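Local atomic coordinates of maternal effect protein oskar (Drosophila melanogaster, PDB entry 5A4A), a protein that induces germline formation in the fly embryo, and through its OSK domain, which has an SGNH-hydrolase-like fold, probably binds RNA. Residues M33-R38 with C172-P177; V88-G93 with K132-K137; L122-N127 with S159-E164. One frame throughout, in Å; residues are numbered along the deposited sequence.

Contact 1 of 3, residues M33-R38 with C172-P177; sequences MLYLAR and CFQASP. With SO4 (sulfate ion), chain C; SO4 (sulfate ion), chain F; SO4 (sulfate ion), chain B.
The carboxamide of Q174 reaches the phenol of Y35 at the surface of the SGNH-hydrolase-like fold, where a turn of helix 31-40 faces a loop that leads to helix 192-204. The Q174 side chain is sent out by CG lying anti to the carbonyl carbon (chi1 -69°) and stays extended beyond it, running past two sulfate ions set at roughly a right angle as seen from CG. Its CB lies 3.5 Å from O3 of the chain C sulfate. CG comes as near, 3.5 Å, to O4 of the chain B sulfate. CD has O4 of the chain B ion at 3.6 Å and O2 of the chain C ion a little farther off. At the tip, NE2 gives an almost straight hydrogen bond (178°) to O4 of the chain B sulfate, 2.8 Å long. The same nitrogen makes a weak, bent bond to Y35 OH at 2.9 Å. The two side chains meet from opposite directions, and the ring and amide planes stand 72° apart. F189 also meets the Y35 ring, and Y35 packs on R195. A175 N and S176 N grip the chain C sulfate, while at the far end of the helical turn R38 holds the chain F sulfate as a bidentate clamp. These ions, probably from the crystallisation liquor, indicate places that accept anions, consistent with RNA binding. In the clamp, NH1 of R38 bonds O4 of the chain F sulfate and its NH2 bonds O1, each at 2.8 Å, with O1 at the edge of the guanidinium plane.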
loop_
_atom_site.group_PDB
_atom_site.type_symbol
_atom_site.label_atom_id
_atom_site.label_comp_id
_atom_site.label_asym_id
_atom_site.label_seq_id
_atom_site.Cartn_x
_atom_site.Cartn_y
_atom_site.Cartn_z
ATOM N N MET A 33 -2.003 -4.758 1.159
ATOM C CA MET A 33 -2.907 -4.762 0.021
ATOM C C MET A 33 -2.720 -5.999 -0.864
ATOM O O MET A 33 -3.689 -6.496 -1.426
ATOM C CB MET A 33 -2.791 -3.465 -0.783
ATOM C CG MET A 33 -3.402 -2.256 -0.077
ATOM S SD MET A 33 -5.157 -2.501 0.219
ATOM C CE MET A 33 -5.653 -2.934 -1.433
ATOM N N LEU A 34 -1.491 -6.509 -0.964
ATOM C CA LEU A 34 -1.249 -7.760 -1.685
ATOM C C LEU A 34 -2.122 -8.878 -1.107
ATOM O O LEU A 34 -2.793 -9.603 -1.844
ATOM C CB LEU A 34 0.228 -8.148 -1.627
ATOM C CG LEU A 34 0.639 -9.420 -2.390
ATOM C CD1 LEU A 34 0.205 -9.323 -3.841
ATOM C CD2 LEU A 34 2.142 -9.647 -2.315
ATOM N N TYR A 35 -2.127 -9.003 0.218
ATOM C CA TYR A 35 -2.910 -10.045 0.867
ATOM C C TYR A 35 -4.412 -9.816 0.737
ATOM O O TYR A 35 -5.168 -10.760 0.494
ATOM C CB TYR A 35 -2.518 -10.171 2.339
ATOM C CG TYR A 35 -3.159 -11.329 3.076
ATOM C CD1 TYR A 35 -2.995 -12.648 2.641
ATOM C CD2 TYR A 35 -3.893 -11.104 4.235
ATOM C CE1 TYR A 35 -3.570 -13.695 3.332
ATOM C CE2 TYR A 35 -4.466 -12.136 4.928
ATOM C CZ TYR A 35 -4.298 -13.436 4.481
ATOM O OH TYR A 35 -4.878 -14.456 5.196
ATOM N N LEU A 36 -4.839 -8.570 0.917
ATOM C CA LEU A 36 -6.228 -8.204 0.669
ATOM C C LEU A 36 -6.655 -8.667 -0.714
ATOM O O LEU A 36 -7.704 -9.287 -0.870
ATOM C CB LEU A 36 -6.433 -6.696 0.798
ATOM C CG LEU A 36 -7.886 -6.263 0.573
ATOM C CD1 LEU A 36 -8.750 -6.924 1.612
ATOM C CD2 LEU A 36 -8.038 -4.757 0.652
ATOM N N ALA A 37 -5.832 -8.377 -1.714
ATOM C CA ALA A 37 -6.166 -8.742 -3.090
ATOM C C ALA A 37 -6.158 -10.250 -3.319
ATOM O O ALA A 37 -6.977 -10.773 -4.086
ATOM C CB ALA A 37 -5.230 -8.040 -4.069
ATOM N N ARG A 38 -5.246 -10.949 -2.649
ATOM C CA ARG A 38 -5.149 -12.401 -2.800
ATOM C C ARG A 38 -6.394 -13.061 -2.232
ATOM O O ARG A 38 -6.966 -13.979 -2.823
ATOM C CB ARG A 38 -3.910 -12.924 -2.081
ATOM C CG ARG A 38 -3.749 -14.434 -2.118
ATOM C CD ARG A 38 -3.587 -14.941 -3.539
ATOM N NE ARG A 38 -3.024 -16.290 -3.538
ATOM C CZ ARG A 38 -2.617 -16.931 -4.626
ATOM N NH1 ARG A 38 -2.725 -16.347 -5.808
ATOM N NH2 ARG A 38 -2.094 -18.159 -4.528
ATOM N N CYS A 172 -10.001 -7.839 14.392
ATOM C CA CYS A 172 -9.860 -7.647 12.946
ATOM C C CYS A 172 -8.501 -8.121 12.434
ATOM O O CYS A 172 -8.174 -7.929 11.256
ATOM C CB CYS A 172 -10.030 -6.174 12.594
ATOM S SG CYS A 172 -11.707 -5.552 12.838
ATOM N N PHE A 173 -7.703 -8.714 13.316
ATOM C CA PHE A 173 -6.372 -9.177 12.945
ATOM C C PHE A 173 -6.232 -10.652 13.239
ATOM O O PHE A 173 -6.945 -11.200 14.083
ATOM C CB PHE A 173 -5.289 -8.395 13.696
ATOM C CG PHE A 173 -5.130 -6.985 13.222
ATOM C CD1 PHE A 173 -6.052 -6.008 13.578
ATOM C CD2 PHE A 173 -4.061 -6.638 12.409
ATOM C CE1 PHE A 173 -5.915 -4.706 13.123
ATOM C CE2 PHE A 173 -3.906 -5.355 11.957
ATOM C CZ PHE A 173 -4.836 -4.372 12.316
ATOM N N GLN A 174 -5.300 -11.282 12.537
ATOM C CA GLN A 174 -4.938 -12.675 12.784
ATOM C C GLN A 174 -4.246 -12.808 14.138
ATOM O O GLN A 174 -3.842 -11.808 14.731
ATOM C CB GLN A 174 -4.060 -13.180 11.638
ATOM C CG GLN A 174 -4.850 -13.317 10.330
ATOM C CD GLN A 174 -4.022 -13.808 9.161
ATOM O OE1 GLN A 174 -2.790 -13.767 9.188
ATOM N NE2 GLN A 174 -4.703 -14.263 8.114
ATOM N N ALA A 175 -4.114 -14.039 14.625
ATOM C CA ALA A 175 -3.588 -14.293 15.969
ATOM C C ALA A 175 -2.072 -14.148 16.066
ATOM O O ALA A 175 -1.554 -13.692 17.088
ATOM C CB ALA A 175 -4.014 -15.678 16.455
ATOM N N SER A 176 -1.371 -14.525 14.998
ATOM C CA SER A 176 0.087 -14.569 15.011
ATOM C C SER A 176 0.690 -13.873 13.803
ATOM O O SER A 176 0.104 -13.875 12.728
ATOM C CB SER A 176 0.578 -16.025 15.029
ATOM O OG SER A 176 -0.018 -16.767 16.078
ATOM N N PRO A 177 1.879 -13.282 13.978
ATOM C CA PRO A 177 2.539 -12.621 12.853
ATOM C C PRO A 177 3.123 -13.621 11.866
ATOM O O PRO A 177 3.275 -14.814 12.174
ATOM C CB PRO A 177 3.671 -11.829 13.517
ATOM C CG PRO A 177 3.395 -11.893 15.003
ATOM C CD PRO A 177 2.666 -13.164 15.215
HETATM S S SO4 C . -3.911 -17.028 12.560
HETATM O O1 SO4 C . -3.985 -18.369 13.125
HETATM O O2 SO4 C . -3.972 -17.107 11.095
HETATM O O3 SO4 C . -5.060 -16.261 13.051
HETATM O O4 SO4 C . -2.647 -16.402 12.944
HETATM S S SO4 F . -0.377 -18.328 -7.888
HETATM O O1 SO4 F . -1.038 -19.195 -6.925
HETATM O O2 SO4 F . 0.975 -18.024 -7.434
HETATM O O3 SO4 F . -0.331 -18.994 -9.184
HETATM O O4 SO4 F . -1.123 -17.074 -8.029
HETATM S S SO4 B . -8.521 -15.374 8.257
HETATM O O1 SO4 B . -7.963 -16.518 8.966
HETATM O O2 SO4 B . -8.859 -15.742 6.890
HETATM O O3 SO4 B . -9.741 -14.926 8.929
HETATM O O4 SO4 B . -7.514 -14.321 8.237
#

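Contact 2 of 3, residues V88-G93 with K132-K137; sequences VDIMRG and KVLCDK. With SO4 (sulfate ion), chain D.
A chi1 of -71° in I90 sets CG1 beside the backbone N and CG2 anti to it, turning CG2 toward L134, whose own CG swings away from its backbone N (chi1 178°) to meet it. This joins two helices of the SGNH-hydrolase-like alpha/beta fold, the short helix 87-91 after strand 80-84 and the first turns of helix 132-148. I90 CG2 rests 3.7 Å from L134 CG and 4.0 Å from L134 CD1, so the isoleucine methyl caps the methine of the leucine, with CD1 a little farther off; the two side chains cross obliquely. The other arm of I90 goes to the next turn, its CD1 lying 4.1 Å from K137 O. I99 of helix 96-112 packs on I90 as well.

Beside this apolar patch the contact turns polar. K137 leaves its helix with an unusual chi1 of -106° and then runs extended, which carries NZ to the end of helix 87-91. There G93, with positive phi, closes the helix in a Schellman motif, and its C atom lies 3.9 Å from K137 NZ. The ammonium group also bonds K94 O, just past the turn. I90 O takes G93 N at 3.0 Å within the turn. R92 NE bonds O3 of a sulfate ion, while O4 of that ion stands over one face of the guanidinium; S183 and K184 hold the same anion. A water molecule spans the two helices, giving its proton to I90 O at 2.6 Å and accepting one from K137 NZ at 2.7 Å.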
loop_
_atom_site.group_PDB
_atom_site.type_symbol
_atom_site.label_atom_id
_atom_site.label_comp_id
_atom_site.label_asym_id
_atom_site.label_seq_id
_atom_site.Cartn_x
_atom_site.Cartn_y
_atom_site.Cartn_z
ATOM N N VAL A 88 5.906 -0.070 4.994
ATOM C CA VAL A 88 7.242 -0.672 4.967
ATOM C C VAL A 88 8.295 0.344 5.427
ATOM O O VAL A 88 9.170 0.012 6.226
ATOM C CB VAL A 88 7.618 -1.233 3.581
ATOM C CG1 VAL A 88 9.006 -1.890 3.636
ATOM C CG2 VAL A 88 6.595 -2.268 3.123
ATOM N N ASP A 89 8.194 1.578 4.933
ATOM C CA ASP A 89 9.084 2.653 5.384
ATOM C C ASP A 89 9.054 2.786 6.901
ATOM O O ASP A 89 10.096 2.920 7.541
ATOM C CB ASP A 89 8.687 4.002 4.779
ATOM C CG ASP A 89 8.801 4.029 3.266
ATOM O OD1 ASP A 89 7.912 3.467 2.598
ATOM O OD2 ASP A 89 9.765 4.629 2.747
ATOM N N ILE A 90 7.852 2.755 7.470
ATOM C CA ILE A 90 7.700 2.918 8.910
ATOM C C ILE A 90 8.278 1.715 9.645
ATOM O O ILE A 90 9.016 1.882 10.610
ATOM C CB ILE A 90 6.235 3.173 9.301
ATOM C CG1 ILE A 90 5.847 4.582 8.835
ATOM C CG2 ILE A 90 6.043 3.028 10.812
ATOM C CD1 ILE A 90 4.441 5.003 9.172
ATOM N N MET A 91 7.971 0.512 9.174
ATOM C CA MET A 91 8.532 -0.701 9.787
ATOM C C MET A 91 10.064 -0.783 9.708
ATOM O O MET A 91 10.700 -1.341 10.607
ATOM C CB MET A 91 7.891 -1.962 9.196
ATOM C CG MET A 91 6.391 -2.010 9.396
ATOM S SD MET A 91 5.557 -3.323 8.487
ATOM C CE MET A 91 6.119 -4.719 9.456
ATOM N N ARG A 92 10.651 -0.241 8.639
ATOM C CA ARG A 92 12.108 -0.249 8.475
ATOM C C ARG A 92 12.764 0.862 9.280
ATOM O O ARG A 92 13.990 0.969 9.319
ATOM C CB ARG A 92 12.514 -0.104 7.001
ATOM C CG ARG A 92 12.247 -1.333 6.159
ATOM C CD ARG A 92 12.713 -1.160 4.711
ATOM N NE ARG A 92 12.331 -2.323 3.912
ATOM C CZ ARG A 92 12.513 -2.446 2.601
ATOM N NH1 ARG A 92 13.086 -1.471 1.900
ATOM N NH2 ARG A 92 12.119 -3.558 1.994
ATOM N N GLY A 93 11.941 1.705 9.894
ATOM C CA GLY A 93 12.436 2.768 10.748
ATOM C C GLY A 93 12.993 3.959 9.989
ATOM O O GLY A 93 13.862 4.664 10.497
ATOM N N LYS A 132 4.998 3.004 20.973
ATOM C CA LYS A 132 4.372 4.325 20.888
ATOM C C LYS A 132 5.005 5.212 19.825
ATOM O O LYS A 132 4.344 6.061 19.234
ATOM C CB LYS A 132 4.391 5.025 22.253
ATOM C CG LYS A 132 3.520 4.337 23.288
ATOM C CD LYS A 132 3.533 5.065 24.621
ATOM C CE LYS A 132 2.656 4.343 25.640
ATOM N NZ LYS A 132 2.852 4.853 27.029
ATOM N N VAL A 133 6.292 5.020 19.588
ATOM C CA VAL A 133 7.003 5.829 18.607
ATOM C C VAL A 133 6.513 5.477 17.208
ATOM O O VAL A 133 6.178 6.358 16.413
ATOM C CB VAL A 133 8.527 5.602 18.729
ATOM C CG1 VAL A 133 9.269 6.205 17.549
ATOM C CG2 VAL A 133 9.020 6.188 20.026
ATOM N N LEU A 134 6.448 4.183 16.914
ATOM C CA LEU A 134 5.917 3.741 15.632
ATOM C C LEU A 134 4.467 4.195 15.445
ATOM O O LEU A 134 4.088 4.644 14.366
ATOM C CB LEU A 134 6.036 2.214 15.481
ATOM C CG LEU A 134 5.484 1.595 14.193
ATOM C CD1 LEU A 134 6.282 0.330 13.806
ATOM C CD2 LEU A 134 4.023 1.236 14.368
ATOM N N CYS A 135 3.653 4.068 16.488
ATOM C CA CYS A 135 2.260 4.500 16.395
ATOM C C CYS A 135 2.139 6.005 16.180
ATOM O O CYS A 135 1.227 6.448 15.493
ATOM C CB CYS A 135 1.460 4.072 17.625
ATOM S SG CYS A 135 1.239 2.280 17.740
ATOM N N ASP A 136 3.056 6.784 16.754
ATOM C CA ASP A 136 3.062 8.228 16.523
ATOM C C ASP A 136 3.433 8.549 15.081
ATOM O O ASP A 136 2.936 9.521 14.500
ATOM C CB ASP A 136 4.027 8.951 17.465
ATOM C CG ASP A 136 3.775 10.449 17.499
ATOM O OD1 ASP A 136 2.636 10.846 17.810
ATOM O OD2 ASP A 136 4.703 11.226 17.196
ATOM N N LYS A 137 4.304 7.728 14.504
ATOM C CA LYS A 137 4.721 7.914 13.120
ATOM C C LYS A 137 3.554 7.673 12.188
ATOM O O LYS A 137 3.379 8.400 11.211
ATOM C CB LYS A 137 5.861 6.970 12.752
ATOM C CG LYS A 137 7.186 7.656 12.634
ATOM C CD LYS A 137 8.234 6.712 12.078
ATOM C CE LYS A 137 9.617 7.203 12.427
ATOM N NZ LYS A 137 10.662 6.202 12.088
HETATM S S SO4 D . 13.729 -4.790 5.743
HETATM O O1 SO4 D . 13.819 -4.270 7.106
HETATM O O2 SO4 D . 14.177 -6.185 5.694
HETATM O O3 SO4 D . 12.350 -4.671 5.270
HETATM O O4 SO4 D . 14.588 -3.994 4.870
HETATM O O HOH W 1 9.568 3.740 12.277
#

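Contact 3 of 3, residues L122-N127 with S159-E164; sequences LAPLGN and SCLINE
A123 and P124 present a small apolar surface on which L161 lies, and the touch is made at both the root and the end of the leucine. Its CD1 methyl comes to 3.5 Å from A123 CB, the shortest approach between the two segments. Its CB comes up to the CG-CD edge of the proline ring, close to the ring plane, 3.8 Å from P124 CG and equally near P124 CD. The leucine and proline side chains cross at about a right angle. CG of L161 stands anti to the carbonyl carbon (chi1 -66°) and the chain then continues extended to CD1 (chi2 174°), which lets one side chain serve both neighbours. I162 adds a looser touch, its CG2 methyl 4.1 Å from P124 CG. The L161 carbonyl also lies near the ring, with its O atom 4.0 Å from P124 CG.

The two segments are loops that follow neighbouring parallel strands, 116-120 and 154-155, of the central sheet of the SGNH-hydrolase-like fold. L161 closes a short 3-10 segment, 159-161, at whose end I162 N makes a weak bond back to S159 O. On the other loop, A123 and P124 have polyproline-II-like backbone angles; the CB bond of P124 points toward the loop of L161, whereas that of A123 does not.

Farther out, V198 of helix 192-204 packs on L161, and W190 packs on A123. The 3-10 segment is tied down by S159 OG bonding D156 OD2 and by C160 O accepting R197 NE, while L122 N, one residue before A123, bonds N142 OD1 of helix 132-148.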
loop_
_atom_site.group_PDB
_atom_site.type_symbol
_atom_site.label_atom_id
_atom_site.label_comp_id
_atom_site.label_asym_id
_atom_site.label_seq_id
_atom_site.Cartn_x
_atom_site.Cartn_y
_atom_site.Cartn_z
ATOM N N LEU A 122 -2.738 4.757 6.294
ATOM C CA LEU A 122 -2.190 3.482 6.773
ATOM C C LEU A 122 -3.030 2.884 7.889
ATOM O O LEU A 122 -3.369 3.562 8.851
ATOM C CB LEU A 122 -0.761 3.654 7.269
ATOM C CG LEU A 122 0.230 4.250 6.273
ATOM C CD1 LEU A 122 1.653 4.150 6.823
ATOM C CD2 LEU A 122 0.109 3.520 4.936
ATOM N N ALA A 123 -3.353 1.604 7.755
ATOM C CA ALA A 123 -3.942 0.847 8.855
ATOM C C ALA A 123 -2.955 0.777 10.018
ATOM O O ALA A 123 -1.742 0.840 9.817
ATOM C CB ALA A 123 -4.314 -0.573 8.384
ATOM N N PRO A 124 -3.472 0.652 11.247
ATOM C CA PRO A 124 -2.577 0.427 12.385
ATOM C C PRO A 124 -1.780 -0.860 12.152
ATOM O O PRO A 124 -2.301 -1.794 11.543
ATOM C CB PRO A 124 -3.543 0.242 13.560
ATOM C CG PRO A 124 -4.855 -0.157 12.920
ATOM C CD PRO A 124 -4.894 0.596 11.631
ATOM N N LEU A 125 -0.533 -0.888 12.600
ATOM C CA LEU A 125 0.273 -2.107 12.557
ATOM C C LEU A 125 0.017 -2.855 13.859
ATOM O O LEU A 125 0.530 -2.480 14.922
ATOM C CB LEU A 125 1.754 -1.755 12.391
ATOM C CG LEU A 125 2.071 -1.016 11.087
ATOM C CD1 LEU A 125 3.508 -0.509 11.068
ATOM C CD2 LEU A 125 1.808 -1.916 9.881
ATOM N N GLY A 126 -0.810 -3.893 13.776
ATOM C CA GLY A 126 -1.352 -4.533 14.962
ATOM C C GLY A 126 -0.342 -5.128 15.928
ATOM O O GLY A 126 -0.555 -5.097 17.143
ATOM N N ASN A 127 0.758 -5.660 15.406
ATOM C CA ASN A 127 1.776 -6.243 16.285
ATOM C C ASN A 127 2.731 -5.215 16.896
ATOM O O ASN A 127 3.572 -5.560 17.724
ATOM C CB ASN A 127 2.559 -7.360 15.580
ATOM C CG ASN A 127 3.134 -6.928 14.236
ATOM O OD1 ASN A 127 2.583 -6.067 13.556
ATOM N ND2 ASN A 127 4.243 -7.546 13.846
ATOM N N SER A 159 -9.326 4.311 10.641
ATOM C CA SER A 159 -10.396 4.381 11.640
ATOM C C SER A 159 -11.203 3.094 11.814
ATOM O O SER A 159 -11.638 2.777 12.924
ATOM C CB SER A 159 -11.335 5.558 11.340
ATOM O OG SER A 159 -10.653 6.789 11.511
ATOM N N CYS A 160 -11.388 2.341 10.736
ATOM C CA CYS A 160 -12.206 1.135 10.817
ATOM C C CYS A 160 -11.525 0.006 11.592
ATOM O O CYS A 160 -12.168 -0.975 11.944
ATOM C CB CYS A 160 -12.648 0.656 9.427
ATOM S SG CYS A 160 -11.421 -0.277 8.456
ATOM N N LEU A 161 -10.233 0.157 11.871
ATOM C CA LEU A 161 -9.475 -0.888 12.557
ATOM C C LEU A 161 -9.088 -0.494 13.989
ATOM O O LEU A 161 -8.326 -1.195 14.650
ATOM C CB LEU A 161 -8.236 -1.275 11.736
ATOM C CG LEU A 161 -8.515 -1.944 10.381
ATOM C CD1 LEU A 161 -7.243 -2.149 9.585
ATOM C CD2 LEU A 161 -9.220 -3.284 10.552
ATOM N N ILE A 162 -9.612 0.631 14.461
ATOM C CA ILE A 162 -9.426 1.030 15.852
ATOM C C ILE A 162 -10.776 1.197 16.536
ATOM O O ILE A 162 -11.791 1.451 15.880
ATOM C CB ILE A 162 -8.605 2.330 15.982
ATOM C CG1 ILE A 162 -9.265 3.455 15.184
ATOM C CG2 ILE A 162 -7.157 2.097 15.530
ATOM C CD1 ILE A 162 -8.611 4.807 15.370
ATOM N N ASN A 163 -10.792 1.040 17.856
ATOM C CA ASN A 163 -12.036 1.130 18.605
ATOM C C ASN A 163 -12.313 2.540 19.107
ATOM O O ASN A 163 -11.557 3.467 18.834
ATOM C CB ASN A 163 -12.038 0.149 19.780
ATOM C CG ASN A 163 -11.141 0.595 20.925
ATOM O OD1 ASN A 163 -10.237 1.415 20.750
ATOM N ND2 ASN A 163 -11.381 0.040 22.105
ATOM N N GLU A 164 -13.395 2.666 19.865
ATOM C CA GLU A 164 -13.818 3.922 20.477
ATOM C C GLU A 164 -12.700 4.648 21.244
ATOM O O GLU A 164 -12.732 5.872 21.376
ATOM C CB GLU A 164 -15.035 3.644 21.368
#

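Contact 3 touches both of the others and stands at the corner of a nearly right-angled triangle of centres. Its centre is 13 Å from that of contact 1, where L161 CD2 meets C172 CB at 3.6 Å and F173 CZ comes 3.7 Å from P124 O. It is 14 Å from contact 2, joined there by M91 CG with L125 CD1 at 3.7 Å and by I90 CD1 with L122 CD1, also at 3.7 Å. Contacts 1 and 2 stand 19 Å apart between centres, about 9 Å between nearest atoms, and do not touch. Along the chain the segments of contacts 2 and 3 alternate.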